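Local coordinates for protein branched-chain-amino-acid aminotransferase (Deinococcus radiodurans, PDB 3UZO) that probably catalyses the pyridoxal-phosphate-dependent transfer of the amino group between leucine, isoleucine or valine and 2-oxoglutarate, yielding branched 2-oxo acids and glutamate, at residues 29-34 against 170-175; 24-29 against 133-138; 124-129 against 142-147; 39-44 against 164-169. All blocks are in the same frame, centred on the assembly; numbering follows the deposited sequence.

Contact 1. Residues 29-34 against 170-175. With GLU (glutamic acid), chain D.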
# COMPACT_ATOMS: atom_id res chain seq x y z
N LEU A 29 -20.25 -21.83 -7.46
CA LEU A 29 -19.72 -20.66 -6.78
C LEU A 29 -18.20 -20.77 -6.63
O LEU A 29 -17.67 -21.83 -6.30
CB LEU A 29 -20.37 -20.55 -5.40
CG LEU A 29 -20.82 -19.18 -4.89
CD1 LEU A 29 -21.82 -18.56 -5.86
CD2 LEU A 29 -21.45 -19.35 -3.51
N GLY A 30 -17.50 -19.67 -6.90
CA GLY A 30 -16.06 -19.64 -6.76
C GLY A 30 -15.75 -18.55 -5.74
O GLY A 30 -16.32 -18.53 -4.65
N PHE A 31 -14.86 -17.64 -6.09
CA PHE A 31 -14.53 -16.54 -5.19
C PHE A 31 -14.53 -15.28 -6.04
O PHE A 31 -13.47 -14.79 -6.44
CB PHE A 31 -13.16 -16.75 -4.53
CG PHE A 31 -12.94 -15.90 -3.30
CD1 PHE A 31 -13.30 -16.37 -2.04
CD2 PHE A 31 -12.38 -14.63 -3.40
CE1 PHE A 31 -13.10 -15.59 -0.89
CE2 PHE A 31 -12.17 -13.84 -2.27
CZ PHE A 31 -12.54 -14.32 -1.00
N SER A 32 -15.72 -14.79 -6.34
CA SER A 32 -15.90 -13.60 -7.17
C SER A 32 -17.05 -12.76 -6.63
O SER A 32 -18.01 -13.29 -6.08
CB SER A 32 -16.18 -13.99 -8.61
OG SER A 32 -15.05 -14.63 -9.18
N TYR A 33 -16.96 -11.45 -6.83
CA TYR A 33 -17.99 -10.55 -6.34
C TYR A 33 -19.36 -10.78 -6.93
O TYR A 33 -19.54 -10.94 -8.14
CB TYR A 33 -17.59 -9.09 -6.59
CG TYR A 33 -18.57 -8.09 -5.99
CD1 TYR A 33 -19.65 -7.61 -6.73
CD2 TYR A 33 -18.43 -7.66 -4.67
CE1 TYR A 33 -20.57 -6.71 -6.18
CE2 TYR A 33 -19.35 -6.76 -4.09
CZ TYR A 33 -20.41 -6.29 -4.86
OH TYR A 33 -21.31 -5.39 -4.32
N ILE A 34 -20.34 -10.81 -6.03
CA ILE A 34 -21.74 -10.96 -6.38
C ILE A 34 -22.38 -9.93 -5.47
O ILE A 34 -22.08 -9.88 -4.27
CB ILE A 34 -22.28 -12.36 -6.03
CG1 ILE A 34 -21.65 -13.40 -6.96
CG2 ILE A 34 -23.79 -12.38 -6.14
CD1 ILE A 34 -22.05 -14.83 -6.66
N VAL A 170 -20.47 -11.70 0.47
CA VAL A 170 -20.53 -12.33 -0.85
C VAL A 170 -20.53 -13.84 -0.67
O VAL A 170 -19.65 -14.40 -0.02
CB VAL A 170 -19.28 -11.96 -1.70
CG1 VAL A 170 -19.38 -12.61 -3.10
CG2 VAL A 170 -19.14 -10.45 -1.83
N PRO A 171 -21.54 -14.53 -1.23
CA PRO A 171 -21.56 -15.99 -1.09
C PRO A 171 -20.37 -16.51 -1.90
O PRO A 171 -20.14 -16.03 -3.02
CB PRO A 171 -22.90 -16.38 -1.70
CG PRO A 171 -23.09 -15.32 -2.77
CD PRO A 171 -22.67 -14.06 -2.05
N VAL A 172 -19.62 -17.47 -1.37
CA VAL A 172 -18.46 -17.99 -2.08
C VAL A 172 -18.24 -19.48 -1.90
O VAL A 172 -18.77 -20.10 -0.97
CB VAL A 172 -17.14 -17.30 -1.63
CG1 VAL A 172 -17.27 -15.80 -1.70
CG2 VAL A 172 -16.79 -17.75 -0.21
N GLY A 173 -17.44 -20.05 -2.79
CA GLY A 173 -17.08 -21.45 -2.73
C GLY A 173 -15.57 -21.50 -2.52
O GLY A 173 -15.04 -20.81 -1.65
N PRO A 174 -14.84 -22.28 -3.33
CA PRO A 174 -13.38 -22.41 -3.23
C PRO A 174 -12.56 -21.21 -3.72
O PRO A 174 -12.98 -20.49 -4.63
CB PRO A 174 -13.10 -23.67 -4.06
CG PRO A 174 -14.16 -23.62 -5.11
CD PRO A 174 -15.38 -23.23 -4.31
N TYR A 175 -11.40 -21.00 -3.10
CA TYR A 175 -10.49 -19.91 -3.45
C TYR A 175 -9.45 -20.47 -4.41
O TYR A 175 -9.21 -19.90 -5.49
CB TYR A 175 -9.78 -19.39 -2.20
CG TYR A 175 -9.01 -18.10 -2.40
CD1 TYR A 175 -9.67 -16.91 -2.67
CD2 TYR A 175 -7.62 -18.07 -2.25
CE1 TYR A 175 -8.98 -15.71 -2.79
CE2 TYR A 175 -6.91 -16.87 -2.37
CZ TYR A 175 -7.60 -15.69 -2.64
OH TYR A 175 -6.92 -14.50 -2.73
N GLU D . -8.33 -11.29 1.94
CA GLU D . -7.91 -12.24 0.88
C GLU D . -8.32 -11.71 -0.48
O GLU D . -7.73 -12.17 -1.48
CB GLU D . -8.56 -13.60 1.10
CG GLU D . -7.84 -14.47 2.10
CD GLU D . -8.37 -15.88 2.12
OE1 GLU D . -8.65 -16.43 1.03
OE2 GLU D . -8.51 -16.44 3.23
OXT GLU D . -9.22 -10.86 -0.52
O HOH W 1 -18.39 -15.73 -5.29
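One wall of the glutamate pocket is built where the loop 29-34 lies along the end of strand 162-172 and the turn after it. Phe31 and Tyr175 form a T-shaped pair. The edge of Tyr175 points at one face of Phe31, with the ring planes at 87°. Tyr175 CD1 comes 3.5 Å from Phe31 CG, toward the rim of that face. Phe31 holds its ring anti to the backbone N (chi1 -162°), which also lays it beside Val172, the two side chains pointing the same way.

The backbones are pinned by Gly173 N, which gives a nearly straight hydrogen bond of 2.7 Å to Gly30 O. Gly173 CA lies close against Leu29 O, at 3.6 Å. Leu29 CD2 reaches over the Pro171-Val172 peptide, 3.4 Å from Val172 N. One water donates to both Ser32 O, at 2.6 Å, and Pro171 O, at 2.9 Å, and so bridges the loop to the strand. Ile155 of the second subunit packs on Phe31, Tyr33, Val170 and Val172.

Bound glutamate meets Tyr175 twice. Tyr175 OH gives a weak hydrogen bond of 2.8 Å to the ligand O atom. The ligand OE1 sits 3.6 Å above the centre of the same ring. Phe31 thus backs the edge of a ring whose hydroxyl and face both meet the substrate, and probably helps to fix its tilt.

Contact 2. Residues 24-29 against 133-138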
# COMPACT_ATOMS: atom_id res chain seq x y z
N ILE A 24 -27.23 -18.08 -7.63
CA ILE A 24 -28.03 -19.02 -6.81
C ILE A 24 -27.54 -20.45 -6.98
O ILE A 24 -27.90 -21.33 -6.20
CB ILE A 24 -29.55 -18.94 -7.13
CG1 ILE A 24 -29.78 -18.55 -8.60
CG2 ILE A 24 -30.23 -17.94 -6.20
CD1 ILE A 24 -29.53 -17.08 -8.91
N ASP A 25 -26.73 -20.69 -8.01
CA ASP A 25 -26.19 -22.03 -8.25
C ASP A 25 -24.98 -22.19 -7.33
O ASP A 25 -23.84 -21.90 -7.71
CB ASP A 25 -25.78 -22.20 -9.71
CG ASP A 25 -25.37 -23.63 -10.04
OD1 ASP A 25 -25.24 -23.95 -11.24
OD2 ASP A 25 -25.18 -24.44 -9.10
N TRP A 26 -25.25 -22.64 -6.11
CA TRP A 26 -24.21 -22.81 -5.11
C TRP A 26 -23.04 -23.67 -5.57
O TRP A 26 -21.89 -23.39 -5.23
CB TRP A 26 -24.82 -23.41 -3.84
CG TRP A 26 -26.15 -22.81 -3.49
CD1 TRP A 26 -27.37 -23.43 -3.57
CD2 TRP A 26 -26.40 -21.49 -2.99
NE1 TRP A 26 -28.36 -22.57 -3.16
CE2 TRP A 26 -27.79 -21.37 -2.80
CE3 TRP A 26 -25.58 -20.39 -2.70
CZ2 TRP A 26 -28.39 -20.20 -2.32
CZ3 TRP A 26 -26.17 -19.22 -2.22
CH2 TRP A 26 -27.56 -19.14 -2.04
N SER A 27 -23.34 -24.70 -6.36
CA SER A 27 -22.32 -25.63 -6.83
C SER A 27 -21.23 -25.03 -7.72
O SER A 27 -20.11 -25.54 -7.76
CB SER A 27 -22.97 -26.80 -7.56
OG SER A 27 -23.48 -26.40 -8.82
N THR A 28 -21.55 -23.94 -8.42
CA THR A 28 -20.57 -23.33 -9.32
C THR A 28 -19.94 -22.08 -8.72
O THR A 28 -19.21 -21.36 -9.39
CB THR A 28 -21.21 -22.96 -10.67
OG1 THR A 28 -22.28 -22.04 -10.44
CG2 THR A 28 -21.76 -24.20 -11.36
N LEU A 29 -20.25 -21.83 -7.46
CA LEU A 29 -19.72 -20.66 -6.78
C LEU A 29 -18.20 -20.77 -6.63
O LEU A 29 -17.67 -21.83 -6.30
CB LEU A 29 -20.37 -20.55 -5.40
CG LEU A 29 -20.82 -19.18 -4.89
CD1 LEU A 29 -21.82 -18.56 -5.86
CD2 LEU A 29 -21.45 -19.35 -3.51
N LEU A 133 -26.76 -17.12 2.00
CA LEU A 133 -25.93 -18.11 2.69
C LEU A 133 -26.10 -19.49 2.05
O LEU A 133 -27.19 -20.06 2.09
CB LEU A 133 -26.31 -18.18 4.17
CG LEU A 133 -25.59 -19.23 5.02
CD1 LEU A 133 -24.08 -18.97 5.01
CD2 LEU A 133 -26.13 -19.18 6.46
N PRO A 134 -25.03 -20.04 1.45
CA PRO A 134 -25.11 -21.36 0.81
C PRO A 134 -25.62 -22.43 1.78
O PRO A 134 -25.11 -22.56 2.89
CB PRO A 134 -23.67 -21.62 0.37
CG PRO A 134 -23.17 -20.23 0.06
CD PRO A 134 -23.70 -19.44 1.25
N PRO A 135 -26.62 -23.22 1.37
CA PRO A 135 -27.15 -24.27 2.25
C PRO A 135 -26.17 -25.40 2.56
O PRO A 135 -25.21 -25.63 1.82
CB PRO A 135 -28.39 -24.77 1.50
CG PRO A 135 -28.02 -24.54 0.06
CD PRO A 135 -27.39 -23.17 0.11
N TYR A 136 -26.43 -26.11 3.65
CA TYR A 136 -25.58 -27.22 4.05
C TYR A 136 -25.63 -28.28 2.95
O TYR A 136 -26.69 -28.58 2.41
CB TYR A 136 -26.05 -27.81 5.39
CG TYR A 136 -25.12 -28.86 5.95
CD1 TYR A 136 -25.25 -30.20 5.58
CD2 TYR A 136 -24.08 -28.51 6.80
CE1 TYR A 136 -24.35 -31.16 6.05
CE2 TYR A 136 -23.18 -29.45 7.27
CZ TYR A 136 -23.32 -30.78 6.89
OH TYR A 136 -22.43 -31.71 7.36
N GLY A 137 -24.48 -28.85 2.62
CA GLY A 137 -24.44 -29.83 1.56
C GLY A 137 -23.64 -29.20 0.43
O GLY A 137 -22.99 -29.90 -0.34
N THR A 138 -23.72 -27.88 0.34
CA THR A 138 -22.95 -27.14 -0.65
C THR A 138 -21.79 -26.64 0.20
O THR A 138 -22.01 -25.97 1.21
CB THR A 138 -23.68 -25.88 -1.20
OG1 THR A 138 -23.64 -24.85 -0.21
CG2 THR A 138 -25.13 -26.20 -1.54
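Pro135 O is gripped twice from Thr138: by OG1 at 2.7 Å, in the carbonyl plane, and by the backbone N at 3.1 Å. These bonds close the turn in the loop 133-138, between helix 115-128 and strand 141-151. The turn presents two prolines and a threonine to Trp26, which stands at the start of a short 3-10 segment, 26-28, near the beginning of the modelled chain.

The main feature is a pair of CH-pi contacts on one face of the indole. Pro135 CD lies over the five-membered ring, 3.4 Å from its centroid and 10° off the normal. Pro134 CA lies over the six-membered ring, 4.0 Å from its centroid and 22° off the normal. Both prolines run roughly perpendicular to the indole side chain. Ile24 O sits above the opposite face, toward the rim. Trp26 turns its indole anti to its own carbonyl carbon (chi1 -42°), and this brings the flat face against the prolines.

Asp25, just before the 3-10 segment, accepts from Ser27 OG at 2.6 Å through OD2, on the syn side. The contact joins the N-terminal loop to the loop leading into strand 141-151, well away from the substrate. Beside the indole, the methyl Thr138 CG2 touches the tryptophan stem, 3.6 Å from Trp26 CB.

Contact 3. Residues 124-129 against 142-147. With GLU (glutamic acid), chain D.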
# COMPACT_ATOMS: atom_id res chain seq x y z
N GLN A 124 -25.37 -8.10 11.67
CA GLN A 124 -26.39 -7.38 10.92
C GLN A 124 -26.35 -7.75 9.44
O GLN A 124 -27.38 -7.99 8.83
CB GLN A 124 -26.21 -5.86 11.04
CG GLN A 124 -26.63 -5.26 12.38
CD GLN A 124 -26.73 -3.74 12.30
OE1 GLN A 124 -27.44 -3.21 11.45
NE2 GLN A 124 -26.04 -3.05 13.19
N VAL A 125 -25.14 -7.79 8.88
CA VAL A 125 -25.00 -8.13 7.46
C VAL A 125 -25.41 -9.57 7.19
O VAL A 125 -26.12 -9.83 6.23
CB VAL A 125 -23.54 -7.89 6.97
CG1 VAL A 125 -23.35 -8.39 5.52
CG2 VAL A 125 -23.23 -6.40 7.04
N VAL A 126 -24.99 -10.51 8.04
CA VAL A 126 -25.38 -11.90 7.79
C VAL A 126 -26.90 -12.05 7.87
O VAL A 126 -27.54 -12.61 6.97
CB VAL A 126 -24.71 -12.88 8.80
CG1 VAL A 126 -25.23 -14.31 8.58
CG2 VAL A 126 -23.19 -12.85 8.63
N ARG A 127 -27.50 -11.53 8.93
CA ARG A 127 -28.94 -11.64 9.09
C ARG A 127 -29.75 -11.02 7.95
O ARG A 127 -30.72 -11.62 7.49
CB ARG A 127 -29.36 -11.04 10.43
CG ARG A 127 -28.96 -11.92 11.61
CD ARG A 127 -29.02 -11.18 12.93
NE ARG A 127 -28.54 -12.03 14.02
CZ ARG A 127 -28.08 -11.57 15.18
NH1 ARG A 127 -28.04 -10.27 15.40
NH2 ARG A 127 -27.65 -12.42 16.11
N ALA A 128 -29.34 -9.85 7.49
CA ALA A 128 -30.06 -9.16 6.41
C ALA A 128 -29.86 -9.80 5.05
O ALA A 128 -30.63 -9.56 4.13
CB ALA A 128 -29.63 -7.70 6.37
N ASN A 129 -28.81 -10.61 4.91
CA ASN A 129 -28.51 -11.28 3.65
C ASN A 129 -28.50 -12.79 3.84
O ASN A 129 -27.81 -13.51 3.12
CB ASN A 129 -27.14 -10.83 3.12
CG ASN A 129 -27.11 -9.36 2.74
OD1 ASN A 129 -27.59 -8.97 1.68
ND2 ASN A 129 -26.55 -8.53 3.62
N LEU A 142 -20.71 -17.78 3.42
CA LEU A 142 -21.02 -16.38 3.17
C LEU A 142 -19.79 -15.62 3.65
O LEU A 142 -19.54 -15.54 4.86
CB LEU A 142 -22.26 -15.94 3.96
CG LEU A 142 -22.70 -14.50 3.69
CD1 LEU A 142 -22.90 -14.28 2.19
CD2 LEU A 142 -23.99 -14.19 4.45
N TYR A 143 -19.03 -15.09 2.70
CA TYR A 143 -17.82 -14.35 3.02
C TYR A 143 -18.12 -12.92 3.41
O TYR A 143 -18.86 -12.23 2.72
CB TYR A 143 -16.88 -14.33 1.81
CG TYR A 143 -15.53 -13.69 2.09
CD1 TYR A 143 -14.50 -14.43 2.68
CD2 TYR A 143 -15.27 -12.37 1.73
CE1 TYR A 143 -13.24 -13.86 2.90
CE2 TYR A 143 -14.02 -11.79 1.95
CZ TYR A 143 -13.01 -12.55 2.53
OH TYR A 143 -11.76 -11.99 2.70
N LEU A 144 -17.52 -12.48 4.51
CA LEU A 144 -17.70 -11.11 5.00
C LEU A 144 -16.44 -10.31 4.77
O LEU A 144 -15.33 -10.79 5.04
CB LEU A 144 -18.03 -11.14 6.49
CG LEU A 144 -19.43 -11.70 6.78
CD1 LEU A 144 -19.48 -12.35 8.14
CD2 LEU A 144 -20.44 -10.57 6.67
N ARG A 145 -16.61 -9.08 4.30
CA ARG A 145 -15.48 -8.19 4.03
C ARG A 145 -15.58 -6.85 4.75
O ARG A 145 -16.11 -5.87 4.21
CB ARG A 145 -15.33 -7.96 2.52
CG ARG A 145 -14.34 -6.87 2.12
CD ARG A 145 -12.97 -7.08 2.76
NE ARG A 145 -12.36 -8.34 2.37
CZ ARG A 145 -11.74 -8.55 1.21
NH1 ARG A 145 -11.63 -7.57 0.33
NH2 ARG A 145 -11.21 -9.74 0.94
N PRO A 146 -15.11 -6.80 6.01
CA PRO A 146 -15.14 -5.56 6.79
C PRO A 146 -13.92 -4.77 6.32
O PRO A 146 -12.88 -5.37 6.01
CB PRO A 146 -14.94 -6.03 8.23
CG PRO A 146 -15.28 -7.51 8.20
CD PRO A 146 -14.76 -7.95 6.86
N PHE A 147 -14.04 -3.45 6.23
CA PHE A 147 -12.89 -2.65 5.83
C PHE A 147 -13.02 -1.22 6.33
O PHE A 147 -14.11 -0.75 6.61
CB PHE A 147 -12.70 -2.68 4.30
CG PHE A 147 -13.79 -2.00 3.51
CD1 PHE A 147 -13.64 -0.69 3.08
CD2 PHE A 147 -14.94 -2.70 3.15
CE1 PHE A 147 -14.62 -0.08 2.28
CE2 PHE A 147 -15.92 -2.10 2.36
CZ PHE A 147 -15.76 -0.79 1.92
N GLU D . -8.33 -11.29 1.94
CA GLU D . -7.91 -12.24 0.88
C GLU D . -8.32 -11.71 -0.48
O GLU D . -7.73 -12.17 -1.48
CB GLU D . -8.56 -13.60 1.10
CG GLU D . -7.84 -14.47 2.10
CD GLU D . -8.37 -15.88 2.12
OE1 GLU D . -8.65 -16.43 1.03
OE2 GLU D . -8.51 -16.44 3.23
OXT GLU D . -9.22 -10.86 -0.52
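Helix 124-128 runs over strand 142-147 at 142° between their directions, with the axes 10.1 Å apart at closest. This spacing leaves room for one layer of interlocking aliphatic side chains. Leu144 fills it from the strand. It turns CG anti to its carbonyl carbon (chi1 -70°), and its two methyls then diverge. Leu144 CD2 meets Val125 CG1 at 3.8 Å, the two side chains running antiparallel to one another. Leu144 CD1 meets Val126 CG2, also at 3.8 Å, and here Val126 approaches nearly perpendicular to the leucine. Leu142 touches more loosely, its CD2 lying 4.3 Å from Val126 CG1.

Asn129 is the first residue beyond the helix. Its ND2 turns back to Val125 O in a hydrogen bond of 2.9 Å. The acceptor lies close to the amide plane of Asn129. The same nitrogen also donates to Leu38 O, which ties the helix end to the chain just before strand 39-45.

Alternate strand residues turn to the other side of the sheet, where the substrate binds. Arg145 NH2 gives bound glutamate a hydrogen bond of 2.7 Å to OXT. It also donates to Tyr143 OH at 2.9 Å, nearly straight and in the guanidinium plane. Tyr143 thus probably helps to position the arginine.

The strand is therefore two-sided, with aliphatic packing behind and substrate contacts in front. Strand 74-83 flanks it on one side and strand 162-172 on the other. Helix 115-128 also reaches these neighbours, through Val126 on Ala81 and Val125 on Cys169.

Contact 4. Residues 39-44 against 164-169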
# COMPACT_ATOMS: atom_id res chain seq x y z
N ARG A 39 -25.49 -3.81 2.89
CA ARG A 39 -24.18 -3.76 3.55
C ARG A 39 -24.21 -2.72 4.67
O ARG A 39 -25.03 -1.79 4.67
CB ARG A 39 -23.07 -3.44 2.55
CG ARG A 39 -23.28 -2.21 1.69
CD ARG A 39 -23.22 -2.57 0.22
NE ARG A 39 -24.47 -3.15 -0.22
CZ ARG A 39 -24.61 -4.23 -0.98
NH1 ARG A 39 -23.55 -4.91 -1.42
NH2 ARG A 39 -25.82 -4.63 -1.30
N TYR A 40 -23.30 -2.90 5.63
CA TYR A 40 -23.17 -2.02 6.79
C TYR A 40 -22.20 -0.88 6.48
O TYR A 40 -21.16 -1.08 5.84
CB TYR A 40 -22.68 -2.85 7.98
CG TYR A 40 -22.46 -2.08 9.27
CD1 TYR A 40 -23.38 -2.16 10.32
CD2 TYR A 40 -21.32 -1.31 9.45
CE1 TYR A 40 -23.15 -1.49 11.53
CE2 TYR A 40 -21.08 -0.63 10.66
CZ TYR A 40 -22.00 -0.73 11.69
OH TYR A 40 -21.76 -0.07 12.87
N LEU A 41 -22.55 0.32 6.94
CA LEU A 41 -21.71 1.49 6.72
C LEU A 41 -21.72 2.38 7.96
O LEU A 41 -22.79 2.70 8.49
CB LEU A 41 -22.23 2.29 5.52
CG LEU A 41 -21.46 3.56 5.13
CD1 LEU A 41 -20.07 3.20 4.66
CD2 LEU A 41 -22.22 4.30 4.02
N ALA A 42 -20.53 2.76 8.41
CA ALA A 42 -20.39 3.63 9.57
C ALA A 42 -19.38 4.71 9.24
O ALA A 42 -18.47 4.50 8.43
CB ALA A 42 -19.92 2.83 10.79
N HIS A 43 -19.55 5.87 9.86
CA HIS A 43 -18.68 7.01 9.60
C HIS A 43 -17.98 7.47 10.87
O HIS A 43 -18.56 7.46 11.96
CB HIS A 43 -19.50 8.18 9.05
CG HIS A 43 -20.25 7.86 7.79
ND1 HIS A 43 -19.69 8.00 6.54
CD2 HIS A 43 -21.50 7.40 7.59
CE1 HIS A 43 -20.57 7.65 5.62
NE2 HIS A 43 -21.68 7.27 6.24
N TRP A 44 -16.72 7.88 10.72
CA TRP A 44 -15.95 8.39 11.83
C TRP A 44 -15.68 9.86 11.52
O TRP A 44 -15.32 10.21 10.40
CB TRP A 44 -14.62 7.66 11.97
CG TRP A 44 -13.86 8.04 13.22
CD1 TRP A 44 -13.85 7.36 14.41
CD2 TRP A 44 -12.98 9.16 13.39
NE1 TRP A 44 -13.01 7.99 15.31
CE2 TRP A 44 -12.46 9.09 14.70
CE3 TRP A 44 -12.57 10.21 12.56
CZ2 TRP A 44 -11.55 10.04 15.21
CZ3 TRP A 44 -11.66 11.15 13.06
CH2 TRP A 44 -11.16 11.05 14.37
N ILE A 164 -14.31 5.70 7.03
CA ILE A 164 -15.50 4.92 6.80
C ILE A 164 -15.19 3.48 7.19
O ILE A 164 -14.08 2.97 6.95
CB ILE A 164 -15.94 4.96 5.32
CG1 ILE A 164 -16.65 6.28 5.02
CG2 ILE A 164 -16.82 3.76 5.01
CD1 ILE A 164 -17.13 6.41 3.58
N PHE A 165 -16.16 2.83 7.83
CA PHE A 165 -16.04 1.43 8.20
C PHE A 165 -17.23 0.78 7.54
O PHE A 165 -18.36 1.23 7.73
CB PHE A 165 -16.14 1.21 9.71
CG PHE A 165 -16.40 -0.22 10.10
CD1 PHE A 165 -15.59 -1.25 9.62
CD2 PHE A 165 -17.43 -0.55 10.99
CE1 PHE A 165 -15.80 -2.57 10.00
CE2 PHE A 165 -17.65 -1.87 11.38
CZ PHE A 165 -16.83 -2.89 10.89
N SER A 166 -16.99 -0.27 6.76
CA SER A 166 -18.09 -0.92 6.07
C SER A 166 -17.91 -2.43 6.05
O SER A 166 -16.79 -2.93 6.15
CB SER A 166 -18.18 -0.39 4.63
OG SER A 166 -19.24 -0.98 3.90
N VAL A 167 -19.02 -3.14 5.95
CA VAL A 167 -18.98 -4.59 5.87
C VAL A 167 -20.00 -5.06 4.84
O VAL A 167 -21.19 -4.77 4.97
CB VAL A 167 -19.34 -5.30 7.22
CG1 VAL A 167 -19.14 -6.82 7.07
CG2 VAL A 167 -18.47 -4.78 8.35
N PHE A 168 -19.52 -5.75 3.80
CA PHE A 168 -20.43 -6.31 2.81
C PHE A 168 -20.13 -7.79 2.76
O PHE A 168 -19.08 -8.24 3.26
CB PHE A 168 -20.28 -5.63 1.42
CG PHE A 168 -18.96 -5.88 0.74
CD1 PHE A 168 -18.75 -7.04 -0.02
CD2 PHE A 168 -17.96 -4.92 0.79
CE1 PHE A 168 -17.55 -7.23 -0.72
CE2 PHE A 168 -16.75 -5.10 0.09
CZ PHE A 168 -16.55 -6.25 -0.67
N CYS A 169 -21.05 -8.57 2.21
CA CYS A 169 -20.85 -10.01 2.15
C CYS A 169 -21.04 -10.53 0.73
O CYS A 169 -21.67 -9.88 -0.10
CB CYS A 169 -21.80 -10.74 3.10
SG CYS A 169 -23.56 -10.58 2.69
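Tyr40 meets Phe165 obliquely, with Tyr40 CE2 3.7 Å from Phe165 CD2 and the ring planes at 62°. Both rings stand on the sheet face that also carries Ala42 and Val167. Helix 115-128 covers Tyr40 through Ala121, Gln124 and Val125, and Gln117 binds the tyrosine hydroxyl.

Strands 39-45 and 162-172 are antiparallel neighbours in the sheet that also holds strand 141-151. Tyr40 with Val167 and Ala42 with Phe165 are the hydrogen-bonded pairs. Ala42 N donates to Phe165 O at 2.7 Å, nearly along the C=O axis. Leu41 with Ser166 and His43 with Ile164 are the non-hydrogen-bonded pairs, and their side chains occupy the other face. There Leu41 CD1 is pressed tightly on Ile164 CG2, at 3.3 Å. His43 lies alongside Ile164, its ND1 3.8 Å from Ile164 CG1.

Ser166 adds a side-chain bond to the backbone pattern. With OG anti to the backbone N (chi1 -179°), it donates to Tyr40 O at 2.7 Å. Tyr40 O also accepts from Val167 N at 3.0 Å. Arg39 CB packs on Phe168 CB at 3.7 Å, while its guanidinium bonds to Thr36 O and forms a salt bridge to Glu64 of the second subunit.

The chemistry differs between the two faces: aromatic and apolar groups pack on the helix side, on the other the buried serine hydroxyl finds its acceptor in a neighbouring carbonyl, and the arginine charge is directed to the subunit interface.

How the contacts relate
From the N terminus, segment 24-29 meets the loop 133-138 in contact 2, and 29-34 then meets the end of strand 162-172 in contact 1. The two share Leu29 and cross along the chain. Strand 39-45 pairs with strand 162-172 in contact 4, a loop enclosed by that of contact 1. Contact 3 closes the shortest loop, from helix 115-128 to strand 141-151, and lies within both; contact 2 crosses contacts 3 and 4. Strand 162-172 serves contacts 1 and 4, and its neighbour 141-151 serves contact 3. Together they hold the N-terminal loop and helix 115-128 against three adjacent strands of one antiparallel sheet. Contacts 1 and 3 both reach the bound glutamate.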